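Local structure of inositol dehydrogenase (Lactobacillus casei, 4MKX) at residues G26-I31 with F85-S90; F139-D144 with Y259-E264; S167-P172 with I197-V202; A237-E242 with A247-G252; Q297-P300 with A306-S309. The protein probably catalyses the oxidation of scyllo-inositol with a nicotinamide cofactor, as expected of a dehydrogenase of the Gfo/Idh/MocA family. All coordinates share one frame; numbering follows the deposited sequence.

Interaction 1: G26-I31 with F85-S90; sequences GRLGKI and FIVSPS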
# COMPACT_ATOMS: atom_id res chain seq x y z
N GLY A 26 5.53 14.93 -33.83
CA GLY A 26 6.07 13.71 -33.26
C GLY A 26 5.11 13.21 -32.19
O GLY A 26 3.95 13.64 -32.15
N ARG A 27 5.59 12.32 -31.33
CA ARG A 27 4.73 11.66 -30.35
C ARG A 27 3.96 12.67 -29.51
O ARG A 27 2.74 12.60 -29.40
CB ARG A 27 5.54 10.73 -29.45
CG ARG A 27 4.70 9.99 -28.42
CD ARG A 27 5.51 8.98 -27.61
NE ARG A 27 4.62 7.95 -27.07
NH1 ARG A 27 6.11 7.21 -25.47
NH2 ARG A 27 4.05 6.22 -25.67
N LEU A 28 4.69 13.62 -28.93
CA LEU A 28 4.07 14.61 -28.07
C LEU A 28 3.19 15.58 -28.87
O LEU A 28 2.12 15.98 -28.42
CB LEU A 28 5.14 15.36 -27.28
CG LEU A 28 4.67 16.41 -26.27
CD1 LEU A 28 3.75 15.77 -25.26
CD2 LEU A 28 5.87 17.05 -25.59
N GLY A 29 3.64 15.98 -30.06
CA GLY A 29 2.86 16.86 -30.89
C GLY A 29 1.50 16.28 -31.24
O GLY A 29 0.49 17.00 -31.25
N LYS A 30 1.47 14.98 -31.52
CA LYS A 30 0.22 14.30 -31.88
C LYS A 30 -0.75 14.26 -30.71
O LYS A 30 -1.96 14.36 -30.90
CB LYS A 30 0.51 12.89 -32.41
CG LYS A 30 0.99 12.89 -33.86
CD LYS A 30 1.36 11.51 -34.36
CE LYS A 30 1.73 11.60 -35.84
NZ LYS A 30 1.93 10.26 -36.48
N ILE A 31 -0.22 14.12 -29.49
CA ILE A 31 -1.07 14.18 -28.31
C ILE A 31 -1.75 15.54 -28.19
O ILE A 31 -2.97 15.62 -28.04
CB ILE A 31 -0.27 13.85 -27.03
CG1 ILE A 31 0.21 12.39 -27.09
CG2 ILE A 31 -1.12 14.09 -25.78
CD1 ILE A 31 1.21 12.02 -26.02
N PHE A 85 0.93 26.29 -31.06
CA PHE A 85 1.52 25.33 -30.13
C PHE A 85 2.84 24.92 -30.74
O PHE A 85 2.87 24.38 -31.85
CB PHE A 85 0.64 24.09 -30.00
CG PHE A 85 -0.19 24.06 -28.75
CD1 PHE A 85 -1.16 25.03 -28.53
CD2 PHE A 85 -0.03 23.05 -27.82
CE1 PHE A 85 -1.93 25.01 -27.38
CE2 PHE A 85 -0.79 23.02 -26.66
CZ PHE A 85 -1.75 24.00 -26.45
N ILE A 86 3.93 25.18 -30.03
CA ILE A 86 5.24 24.86 -30.54
C ILE A 86 5.72 23.56 -29.91
O ILE A 86 6.02 23.50 -28.72
CB ILE A 86 6.22 26.00 -30.27
CG1 ILE A 86 5.79 27.21 -31.10
CG2 ILE A 86 7.65 25.59 -30.63
CD1 ILE A 86 6.41 28.52 -30.64
N VAL A 87 5.75 22.50 -30.73
CA VAL A 87 6.15 21.19 -30.26
C VAL A 87 7.25 20.61 -31.16
O VAL A 87 7.36 19.41 -31.35
CB VAL A 87 4.92 20.23 -30.16
CG1 VAL A 87 5.17 19.14 -29.12
CG2 VAL A 87 3.66 21.01 -29.78
N SER A 88 8.05 21.52 -31.72
CA SER A 88 9.20 21.19 -32.55
C SER A 88 10.38 20.77 -31.67
O SER A 88 10.32 20.90 -30.45
CB SER A 88 9.59 22.42 -33.36
OG SER A 88 9.67 23.56 -32.53
N PRO A 89 11.46 20.26 -32.29
CA PRO A 89 12.64 19.98 -31.46
C PRO A 89 13.16 21.23 -30.76
O PRO A 89 12.96 22.34 -31.26
CB PRO A 89 13.66 19.48 -32.48
CG PRO A 89 12.83 18.88 -33.58
CD PRO A 89 11.61 19.75 -33.67
N SER A 90 13.82 21.05 -29.62
CA SER A 90 14.15 22.16 -28.73
C SER A 90 14.99 23.25 -29.38
O SER A 90 14.92 24.41 -28.98
CB SER A 90 14.93 21.62 -27.53
OG SER A 90 15.99 20.80 -27.99
O HOH W 1 6.24 16.61 -31.61
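Val87 turns its CG1 branch away from its own backbone N (chi1 -154°), which carries that methyl to the start of the facing helix. Leu28, whose CG likewise lies opposite its backbone N (chi1 -177°), brings CG up to Val87 CG1, the two side chains crossing at about a right angle. The contact centres on the one methyl: Val87 CG1 lies 3.6 Å from Gly29 N and 4.0 Å from Leu28 CG. With no side chain at Gly29, the methyl packs directly on backbone, Gly29 CA lying 3.7 Å from Val87 CG1. Beta-branched valine suits the place because its methyl sits close to its own backbone and packs against the helix without a long chain.

No direct hydrogen bond joins the segments; a water does this work. It donates to Val87 O at 3.0 Å and accepts weakly from Gly26 N and Gly29 N, so polar groups at the N-terminal turn of the helix are linked to the carbonyl beyond strand 83-86. Gly26 is the N-cap residue, and its O receives Lys30 N at 2.9 Å. The Val87 side chain also touches Ile22 of strand 18-23, the neighbouring strand of the parallel sheet. Gly26 and Gly29, with Gly24, fit the GxGxxG pattern between strand 18-23 and helix 27-38, consistent with the dinucleotide-binding turn of a Rossmann fold, here without cofactor.

Interaction 2: F139-D144 with Y259-E264; sequences FMRRFD and YHVETE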
# COMPACT_ATOMS: atom_id res chain seq x y z
N PHE A 139 5.19 23.12 -18.72
CA PHE A 139 5.51 22.41 -17.48
C PHE A 139 4.23 21.76 -16.93
O PHE A 139 3.58 22.29 -16.02
CB PHE A 139 6.14 23.37 -16.46
CG PHE A 139 7.53 23.80 -16.83
CD1 PHE A 139 8.50 22.85 -17.14
CD2 PHE A 139 7.87 25.15 -16.90
CE1 PHE A 139 9.79 23.24 -17.49
CE2 PHE A 139 9.16 25.54 -17.25
CZ PHE A 139 10.12 24.58 -17.54
N MET A 140 3.87 20.61 -17.49
CA MET A 140 2.54 20.05 -17.25
C MET A 140 2.33 19.52 -15.84
O MET A 140 1.19 19.39 -15.40
CB MET A 140 2.19 18.98 -18.29
CG MET A 140 2.83 17.61 -18.08
SD MET A 140 4.61 17.62 -18.37
CE MET A 140 4.99 15.89 -18.20
N ARG A 141 3.41 19.25 -15.10
CA ARG A 141 3.22 18.74 -13.75
C ARG A 141 2.52 19.76 -12.86
O ARG A 141 1.82 19.39 -11.92
CB ARG A 141 4.56 18.32 -13.14
CG ARG A 141 5.21 17.18 -13.89
CD ARG A 141 6.35 16.63 -13.08
NE ARG A 141 7.19 15.77 -13.90
CZ ARG A 141 8.34 15.25 -13.48
NH1 ARG A 141 8.76 15.51 -12.25
NH2 ARG A 141 9.07 14.50 -14.30
N ARG A 142 2.64 21.04 -13.20
CA ARG A 142 1.91 22.05 -12.46
C ARG A 142 0.40 21.91 -12.61
O ARG A 142 -0.35 22.49 -11.82
CB ARG A 142 2.33 23.46 -12.88
CG ARG A 142 3.80 23.75 -12.61
CD ARG A 142 4.01 25.23 -12.70
NE ARG A 142 5.41 25.61 -12.66
CZ ARG A 142 5.82 26.84 -12.38
NH1 ARG A 142 4.91 27.76 -12.11
NH2 ARG A 142 7.11 27.13 -12.35
N PHE A 143 -0.05 21.16 -13.61
CA PHE A 143 -1.48 20.95 -13.82
C PHE A 143 -1.97 19.56 -13.44
O PHE A 143 -3.16 19.26 -13.55
CB PHE A 143 -1.84 21.24 -15.28
CG PHE A 143 -1.67 22.67 -15.64
CD1 PHE A 143 -0.44 23.14 -16.08
CD2 PHE A 143 -2.72 23.56 -15.51
CE1 PHE A 143 -0.27 24.47 -16.40
CE2 PHE A 143 -2.56 24.89 -15.82
CZ PHE A 143 -1.33 25.34 -16.27
N ASP A 144 -1.06 18.73 -12.95
CA ASP A 144 -1.42 17.37 -12.58
C ASP A 144 -2.16 17.38 -11.25
O ASP A 144 -1.74 18.08 -10.32
CB ASP A 144 -0.13 16.55 -12.44
CG ASP A 144 -0.39 15.15 -11.94
OD1 ASP A 144 -0.92 14.32 -12.71
OD2 ASP A 144 -0.06 14.87 -10.77
N TYR A 259 7.16 3.68 -16.01
CA TYR A 259 7.54 5.08 -15.99
C TYR A 259 7.53 5.57 -14.55
O TYR A 259 6.46 5.67 -13.94
CB TYR A 259 6.51 5.87 -16.81
CG TYR A 259 6.77 7.35 -16.98
CD1 TYR A 259 7.99 7.83 -17.44
CD2 TYR A 259 5.77 8.27 -16.70
CE1 TYR A 259 8.21 9.19 -17.60
CE2 TYR A 259 5.97 9.63 -16.86
CZ TYR A 259 7.20 10.08 -17.32
OH TYR A 259 7.42 11.44 -17.49
N HIS A 260 8.71 5.84 -13.99
CA HIS A 260 8.77 6.19 -12.58
C HIS A 260 9.04 7.67 -12.41
O HIS A 260 10.15 8.14 -12.61
CB HIS A 260 9.85 5.39 -11.85
CG HIS A 260 9.81 5.55 -10.36
ND1 HIS A 260 9.29 4.59 -9.52
CD2 HIS A 260 10.18 6.58 -9.56
CE1 HIS A 260 9.38 5.00 -8.27
NE2 HIS A 260 9.92 6.20 -8.26
N VAL A 261 7.99 8.41 -12.06
CA VAL A 261 8.12 9.83 -11.73
C VAL A 261 7.55 10.01 -10.34
O VAL A 261 6.37 9.74 -10.09
CB VAL A 261 7.38 10.71 -12.74
CG1 VAL A 261 7.33 12.15 -12.27
CG2 VAL A 261 8.10 10.66 -14.08
N GLU A 262 8.40 10.42 -9.42
CA GLU A 262 8.06 10.44 -8.01
C GLU A 262 8.68 11.70 -7.43
O GLU A 262 9.80 12.05 -7.78
CB GLU A 262 8.65 9.21 -7.30
CG GLU A 262 8.43 9.18 -5.78
CD GLU A 262 9.28 8.17 -5.07
OE1 GLU A 262 10.16 7.55 -5.72
OE2 GLU A 262 9.11 8.00 -3.83
N THR A 263 7.93 12.39 -6.57
CA THR A 263 8.47 13.56 -5.89
C THR A 263 8.15 13.47 -4.42
O THR A 263 7.00 13.31 -4.02
CB THR A 263 7.88 14.85 -6.47
OG1 THR A 263 8.22 14.91 -7.86
CG2 THR A 263 8.48 16.07 -5.79
N GLU A 264 9.19 13.60 -3.60
CA GLU A 264 9.08 13.53 -2.16
C GLU A 264 9.41 14.90 -1.59
O GLU A 264 10.40 15.52 -1.99
CB GLU A 264 10.10 12.51 -1.65
CG GLU A 264 10.37 12.55 -0.18
CD GLU A 264 11.51 11.61 0.16
OE1 GLU A 264 11.25 10.39 0.21
OE2 GLU A 264 12.65 12.08 0.31
O HOH W 2 7.46 14.31 -16.64
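One face of the Arg141 guanidinium carries a methyl of Val261: CG1 stands over the centre of the group, 3.5 Å from Arg141 CZ. At the guanidinium edge, in its plane, sits a water that accepts from Arg141 NH2 at 2.8 Å and lies 3.0 Å from Tyr259 OH. The other branch of the valine, CG2, rests over one face of the Tyr259 ring, offset toward its rim, and also borders Arg141 NH2. Val261 thus wedges its forked side chain between two flat groups.

Arg141 reaches across because its chain runs extended from CG to NE. It starts from a 3-10 segment, 140-143, in the loop after strand 135-137, and meets strand 260-267; the contact joins the loop leaving the Rossmann-type sheet to the large mixed sheet of the C-terminal part of this Gfo/Idh/MocA fold. The charge is buried but well supplied with partners: NH1 forms a salt bridge with Asp199, and NH2 also bonds Ser169 OG.

On the strand's other side, His260 NE2 donates to Glu262 OE1 at 2.9 Å, a nearly straight bond (167°) in the imidazole plane that meets the carboxylate on its anti side, though 34° out of the carboxylate plane. Glu262 has further salt bridges, from OE2 to Arg166 and from OE1 to Arg273 of the second subunit, which would favour its charged form.

Interaction 3: S167-P172 with I197-V202; sequences SYSIDP and IHDIDV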
# COMPACT_ATOMS: atom_id res chain seq x y z
N SER A 167 13.34 14.19 -6.17
CA SER A 167 12.51 13.92 -7.33
C SER A 167 13.20 12.96 -8.30
O SER A 167 14.39 13.10 -8.59
CB SER A 167 12.10 15.24 -8.02
OG SER A 167 10.88 15.07 -8.72
N TYR A 168 12.45 11.96 -8.75
CA TYR A 168 12.97 10.96 -9.67
C TYR A 168 12.18 11.04 -10.95
O TYR A 168 10.95 11.10 -10.92
CB TYR A 168 12.70 9.56 -9.12
CG TYR A 168 13.62 9.04 -8.03
CD1 TYR A 168 14.47 9.87 -7.31
CD2 TYR A 168 13.63 7.69 -7.74
CE1 TYR A 168 15.31 9.36 -6.32
CE2 TYR A 168 14.44 7.17 -6.75
CZ TYR A 168 15.28 7.99 -6.05
OH TYR A 168 16.09 7.44 -5.09
N SER A 169 12.88 11.02 -12.08
CA SER A 169 12.24 10.85 -13.39
C SER A 169 13.00 9.76 -14.12
O SER A 169 14.13 9.97 -14.57
CB SER A 169 12.29 12.15 -14.20
OG SER A 169 11.50 13.15 -13.59
N ILE A 170 12.39 8.58 -14.25
CA ILE A 170 13.08 7.45 -14.89
C ILE A 170 12.21 6.85 -16.00
O ILE A 170 11.12 6.33 -15.74
CB ILE A 170 13.44 6.36 -13.87
CG1 ILE A 170 14.07 6.97 -12.60
CG2 ILE A 170 14.42 5.36 -14.49
CD1 ILE A 170 14.38 5.91 -11.52
N ASP A 171 12.69 6.93 -17.23
CA ASP A 171 11.96 6.40 -18.38
C ASP A 171 12.04 4.88 -18.38
O ASP A 171 12.99 4.31 -17.85
CB ASP A 171 12.55 6.93 -19.70
CG ASP A 171 11.85 8.17 -20.21
OD1 ASP A 171 10.75 8.51 -19.72
OD2 ASP A 171 12.40 8.81 -21.13
N PRO A 172 11.04 4.23 -18.97
CA PRO A 172 11.00 2.76 -18.99
C PRO A 172 12.10 2.14 -19.84
O PRO A 172 12.48 2.69 -20.87
CB PRO A 172 9.63 2.46 -19.60
CG PRO A 172 9.29 3.67 -20.40
CD PRO A 172 9.86 4.82 -19.63
N ILE A 197 14.40 18.54 -16.36
CA ILE A 197 13.86 19.89 -16.41
C ILE A 197 12.54 20.02 -15.66
O ILE A 197 12.33 21.00 -14.95
CB ILE A 197 13.71 20.40 -17.87
CG1 ILE A 197 15.09 20.64 -18.47
CG2 ILE A 197 12.95 21.71 -17.91
CD1 ILE A 197 15.10 21.58 -19.67
N HIS A 198 11.66 19.02 -15.76
CA HIS A 198 10.41 19.08 -15.03
C HIS A 198 10.64 19.00 -13.53
O HIS A 198 9.90 19.61 -12.75
CB HIS A 198 9.46 17.96 -15.44
CG HIS A 198 8.93 18.07 -16.83
ND1 HIS A 198 8.14 19.12 -17.24
CD2 HIS A 198 9.07 17.26 -17.90
CE1 HIS A 198 7.82 18.95 -18.51
NE2 HIS A 198 8.36 17.82 -18.93
N ASP A 199 11.66 18.25 -13.12
CA ASP A 199 11.99 18.15 -11.70
C ASP A 199 12.54 19.46 -11.16
O ASP A 199 12.19 19.88 -10.06
CB ASP A 199 12.98 17.01 -11.48
CG ASP A 199 12.39 15.65 -11.78
OD1 ASP A 199 11.33 15.32 -11.21
OD2 ASP A 199 12.98 14.92 -12.60
N ILE A 200 13.40 20.11 -11.95
CA ILE A 200 13.90 21.42 -11.58
C ILE A 200 12.74 22.40 -11.41
O ILE A 200 12.66 23.10 -10.40
CB ILE A 200 14.92 21.93 -12.61
CG1 ILE A 200 16.22 21.12 -12.49
CG2 ILE A 200 15.23 23.41 -12.39
CD1 ILE A 200 17.07 21.18 -13.73
N ASP A 201 11.82 22.41 -12.36
CA ASP A 201 10.67 23.28 -12.22
C ASP A 201 9.81 22.98 -11.00
O ASP A 201 9.34 23.89 -10.31
CB ASP A 201 9.82 23.22 -13.49
CG ASP A 201 8.70 24.22 -13.45
OD1 ASP A 201 8.99 25.44 -13.53
OD2 ASP A 201 7.53 23.79 -13.32
N VAL A 202 9.61 21.69 -10.71
CA VAL A 202 8.86 21.31 -9.52
C VAL A 202 9.51 21.84 -8.24
O VAL A 202 8.83 22.33 -7.35
CB VAL A 202 8.69 19.75 -9.45
CG1 VAL A 202 8.60 19.27 -8.03
CG2 VAL A 202 7.48 19.32 -10.25
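Asp199 receives two serine hydroxyls of the facing strand, one on each carboxylate oxygen. Ser167 OG donates to Asp199 OD1 at 2.5 Å, coming from above the carboxylate plane. Ser169 OG donates to Asp199 OD2, also at 2.5 Å, but on the syn side and nearer the plane. Both bonds are short, so this end of the contact is tightly drawn. Alternate residues of a strand point the same way; Ser167 and Ser169 share the acid by holding OG anti to the backbone N (chi1 -154°) and beside it (chi1 -66°), respectively. Asp199 OD1 also forms a salt bridge with Arg141. Serine suits both places, being small and able to accept while it donates: Ser169 OG also takes a bond from Arg141, and Ser167 OG has Thr263 as a second partner.

The other end is loose: Asp171 and Pro172, partly exposed, do not reach the helix.

Strand 162-172 and helix 197-207 run nearly antiparallel here (162°), their axes coming within 8.6 Å of each other. Strand 246-252 flanks the first through backbone bonds to Ser167 and Ser169, helix 328-347 packs on Ile197 and Ile200, and on the sheet's far face Tyr168 OH bonds Glu264 of the second subunit.

Interaction 4: A237-E242 with A247-G252; sequences ALMQLE and AILVAG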
# COMPACT_ATOMS: atom_id res chain seq x y z
N ALA A 237 21.96 13.61 -8.60
CA ALA A 237 22.48 14.92 -8.28
C ALA A 237 22.07 15.36 -6.90
O ALA A 237 20.98 15.03 -6.41
CB ALA A 237 22.00 15.94 -9.32
N LEU A 238 22.95 16.13 -6.26
CA LEU A 238 22.62 16.77 -5.00
C LEU A 238 22.72 18.27 -5.23
O LEU A 238 23.63 18.74 -5.89
CB LEU A 238 23.62 16.34 -3.93
CG LEU A 238 23.41 16.90 -2.52
CD1 LEU A 238 22.06 16.48 -1.96
CD2 LEU A 238 24.57 16.40 -1.65
N MET A 239 21.75 19.01 -4.70
CA MET A 239 21.67 20.44 -4.97
C MET A 239 21.42 21.18 -3.68
O MET A 239 20.65 20.75 -2.82
CB MET A 239 20.53 20.72 -5.96
CG MET A 239 20.62 19.88 -7.21
SD MET A 239 19.51 20.45 -8.50
CE MET A 239 17.96 20.23 -7.67
N GLN A 240 22.09 22.32 -3.53
CA GLN A 240 21.87 23.15 -2.38
C GLN A 240 21.20 24.40 -2.92
O GLN A 240 21.69 25.01 -3.87
CB GLN A 240 23.22 23.53 -1.79
CG GLN A 240 23.14 24.26 -0.47
CD GLN A 240 24.51 24.30 0.20
OE1 GLN A 240 25.50 24.69 -0.42
NE2 GLN A 240 24.58 23.86 1.44
N LEU A 241 20.06 24.74 -2.34
CA LEU A 241 19.31 25.91 -2.81
C LEU A 241 19.78 27.15 -2.04
O LEU A 241 20.59 27.03 -1.12
CB LEU A 241 17.82 25.69 -2.64
CG LEU A 241 17.08 24.88 -3.72
CD1 LEU A 241 17.68 23.50 -3.98
CD2 LEU A 241 15.61 24.76 -3.34
N GLU A 242 19.28 28.32 -2.42
CA GLU A 242 19.78 29.59 -1.87
C GLU A 242 19.68 29.73 -0.35
O GLU A 242 20.49 30.44 0.26
CB GLU A 242 19.07 30.77 -2.54
CG GLU A 242 17.66 30.98 -2.04
CD GLU A 242 16.89 31.99 -2.87
OE1 GLU A 242 17.53 32.93 -3.40
OE2 GLU A 242 15.66 31.83 -2.98
N ALA A 247 18.09 19.43 -2.22
CA ALA A 247 17.32 18.70 -3.22
C ALA A 247 18.15 17.56 -3.78
O ALA A 247 19.36 17.66 -3.91
CB ALA A 247 16.84 19.61 -4.34
N ILE A 248 17.47 16.47 -4.09
CA ILE A 248 18.10 15.29 -4.65
C ILE A 248 17.38 14.95 -5.93
O ILE A 248 16.14 14.92 -5.96
CB ILE A 248 17.94 14.10 -3.68
CG1 ILE A 248 18.71 14.38 -2.39
CG2 ILE A 248 18.46 12.82 -4.32
CD1 ILE A 248 18.48 13.36 -1.32
N LEU A 249 18.12 14.72 -7.01
CA LEU A 249 17.51 14.30 -8.26
C LEU A 249 18.05 12.95 -8.69
O LEU A 249 19.22 12.66 -8.50
CB LEU A 249 17.82 15.29 -9.38
CG LEU A 249 17.28 16.70 -9.25
CD1 LEU A 249 17.62 17.48 -10.52
CD2 LEU A 249 15.78 16.66 -9.02
N VAL A 250 17.19 12.12 -9.28
CA VAL A 250 17.67 10.95 -10.00
C VAL A 250 16.97 10.96 -11.35
O VAL A 250 15.77 11.22 -11.43
CB VAL A 250 17.39 9.63 -9.26
CG1 VAL A 250 17.71 8.45 -10.18
CG2 VAL A 250 18.24 9.53 -8.01
N ALA A 251 17.74 10.74 -12.41
CA ALA A 251 17.19 10.68 -13.76
C ALA A 251 17.70 9.41 -14.39
O ALA A 251 18.82 8.98 -14.13
CB ALA A 251 17.63 11.88 -14.58
N GLY A 252 16.88 8.78 -15.21
CA GLY A 252 17.31 7.54 -15.80
C GLY A 252 16.49 7.19 -17.00
O GLY A 252 15.44 7.79 -17.25
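Met239 follows a bent path across the face of its partner strand. Its CB lies 3.9 Å from Ala247 O and also borders Ala247 CB, and CG passes by the carbonyl oxygen of the same alanine. SD then comes within 4.1 Å of Leu249 CD1. A final bend at chi3 (-61°) folds CE over the neighbouring strand, where it touches Ala247 CB at 3.6 Å and Leu249 CG at 3.9 Å. The flexible, unbranched methionine can thus drape over the small alanine and end against the leucine. Leu241 CD1 adds a second contact to Ala247 CB.

Beneath these side chains the backbones form an antiparallel beta hairpin. Ala237 with Leu249 and Met239 with Ala247 are hydrogen-bonded pairs, each held by two N-H to O=C bonds; Met239 N to Ala247 O, for example, is 2.9 Å. Between them Leu238 and Ile248 make a non-hydrogen-bonded pair whose side chains leave by the opposite face and meet through Leu238 CD1 and Ile248 CG1 at 4.0 Å. Branched aliphatic residues suit this buried, largely apolar pair.

The face with Met239 and Leu249 is packed by Ile203 of helix 197-207. The other presents Leu238 and Ile248 to Trp215 and Ile248 of the second subunit. Edge to edge, strand 211-219 borders the 237-241 side and strand 162-172 the 247-252 side of the mixed sheet.

Interaction 5: Q297-P300 with A306-S309; sequences QNFP and AFLS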
# COMPACT_ATOMS: atom_id res chain seq x y z
N GLN A 297 2.95 3.00 -17.64
CA GLN A 297 4.05 2.51 -18.47
C GLN A 297 4.81 3.59 -19.21
O GLN A 297 5.96 3.39 -19.60
CB GLN A 297 3.53 1.50 -19.49
CG GLN A 297 3.08 0.21 -18.87
CD GLN A 297 4.23 -0.52 -18.21
OE1 GLN A 297 5.18 -0.93 -18.88
NE2 GLN A 297 4.16 -0.68 -16.89
N ASN A 298 4.19 4.75 -19.41
CA ASN A 298 4.83 5.81 -20.17
C ASN A 298 4.23 7.14 -19.84
O ASN A 298 3.18 7.21 -19.20
CB ASN A 298 4.72 5.54 -21.67
CG ASN A 298 3.35 5.05 -22.07
OD1 ASN A 298 2.34 5.74 -21.89
ND2 ASN A 298 3.30 3.84 -22.62
N PHE A 299 4.88 8.21 -20.29
CA PHE A 299 4.41 9.55 -19.98
C PHE A 299 3.00 9.90 -20.48
O PHE A 299 2.26 10.59 -19.76
CB PHE A 299 5.45 10.63 -20.31
CG PHE A 299 5.52 11.03 -21.76
CD1 PHE A 299 4.64 11.98 -22.27
CD2 PHE A 299 6.48 10.49 -22.60
CE1 PHE A 299 4.70 12.36 -23.61
CE2 PHE A 299 6.55 10.87 -23.93
CZ PHE A 299 5.66 11.81 -24.44
N PRO A 300 2.60 9.44 -21.69
CA PRO A 300 1.25 9.84 -22.10
C PRO A 300 0.19 9.24 -21.21
O PRO A 300 -0.83 9.88 -20.98
CB PRO A 300 1.13 9.26 -23.52
CG PRO A 300 2.52 9.11 -24.00
CD PRO A 300 3.32 8.75 -22.78
N ALA A 306 -2.93 15.88 -17.08
CA ALA A 306 -2.16 17.12 -16.99
C ALA A 306 -2.03 17.81 -18.34
O ALA A 306 -2.07 19.03 -18.42
CB ALA A 306 -0.79 16.85 -16.41
N PHE A 307 -1.85 17.02 -19.40
CA PHE A 307 -1.78 17.61 -20.74
C PHE A 307 -3.08 18.32 -21.10
O PHE A 307 -3.06 19.45 -21.58
CB PHE A 307 -1.44 16.55 -21.80
CG PHE A 307 -0.03 16.07 -21.74
CD1 PHE A 307 1.03 16.97 -21.67
CD2 PHE A 307 0.25 14.70 -21.72
CE1 PHE A 307 2.35 16.52 -21.61
CE2 PHE A 307 1.56 14.25 -21.66
CZ PHE A 307 2.61 15.16 -21.60
N LEU A 308 -4.21 17.65 -20.90
CA LEU A 308 -5.52 18.24 -21.18
C LEU A 308 -5.74 19.51 -20.37
O LEU A 308 -6.19 20.52 -20.90
CB LEU A 308 -6.64 17.23 -20.91
CG LEU A 308 -6.83 16.17 -22.00
CD1 LEU A 308 -7.58 14.96 -21.45
CD2 LEU A 308 -7.59 16.78 -23.18
N SER A 309 -5.39 19.46 -19.08
CA SER A 309 -5.58 20.62 -18.23
C SER A 309 -4.72 21.82 -18.65
O SER A 309 -5.21 22.94 -18.65
CB SER A 309 -5.34 20.28 -16.76
OG SER A 309 -6.38 19.43 -16.28
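Phe299 and Phe307 meet where two consecutive helices, 299-302 and 304-319, adjoin beside helix 27-38 of the Rossmann-type portion. The first helix is short and begins with a side-chain N-cap: Asn298 OD1 accepts from Glu301 N, taking up an N-H of the opening turn, a role suited to the short amide of asparagine. Pro300 fits the same turn, where the lack of an N-H costs no helical bond.

Phe299 holds its CG between the backbone N and the carbonyl carbon (chi1 80°), the crowded position, and this stands the ring against the following proline: Pro300 CD lies 3.3 Å above one face of the ring, offset toward the rim. The side chains of Phe299 and Phe307 cross at about a right angle, with the rings meeting edge against edge. Large flat side chains are useful here, since they bridge backbones whose nearest CA atoms, those of Pro300 and Phe307, are 8.5 Å apart. Phe307 also touches Met140, and Phe299 packs on Tyr259. Phe307 CE2 reaches 4.4 Å from Pro300 CA, while the rings approach closest at Phe299 CD1 and Phe307 CZ, 3.8 Å apart.

How the interactions relate
Interactions 2, 3 and 4 are buried, whereas 1 and 5 are only partly so. The buried three share the mixed sheet but differ in chemistry: interaction 4 is backbone pairing with apolar side chains, while 2 and 3, centres about 7 Å apart, form one polar network joined by the Arg141–Asp199 salt bridge. Strands 162-172 and 246-252 are neighbours, so 3 runs directly into 4, and all three lie near the second subunit. Interactions 1 and 5 belong to the parallel-sheet side and meet through Ile31–Pro300 and Leu28–Phe307; interaction 1 combines a valine methyl on glycine backbone with a water bridge, interaction 5 pairs two phenylalanine edges. Interaction 5 also packs against interaction 2, through Tyr259 and Met140.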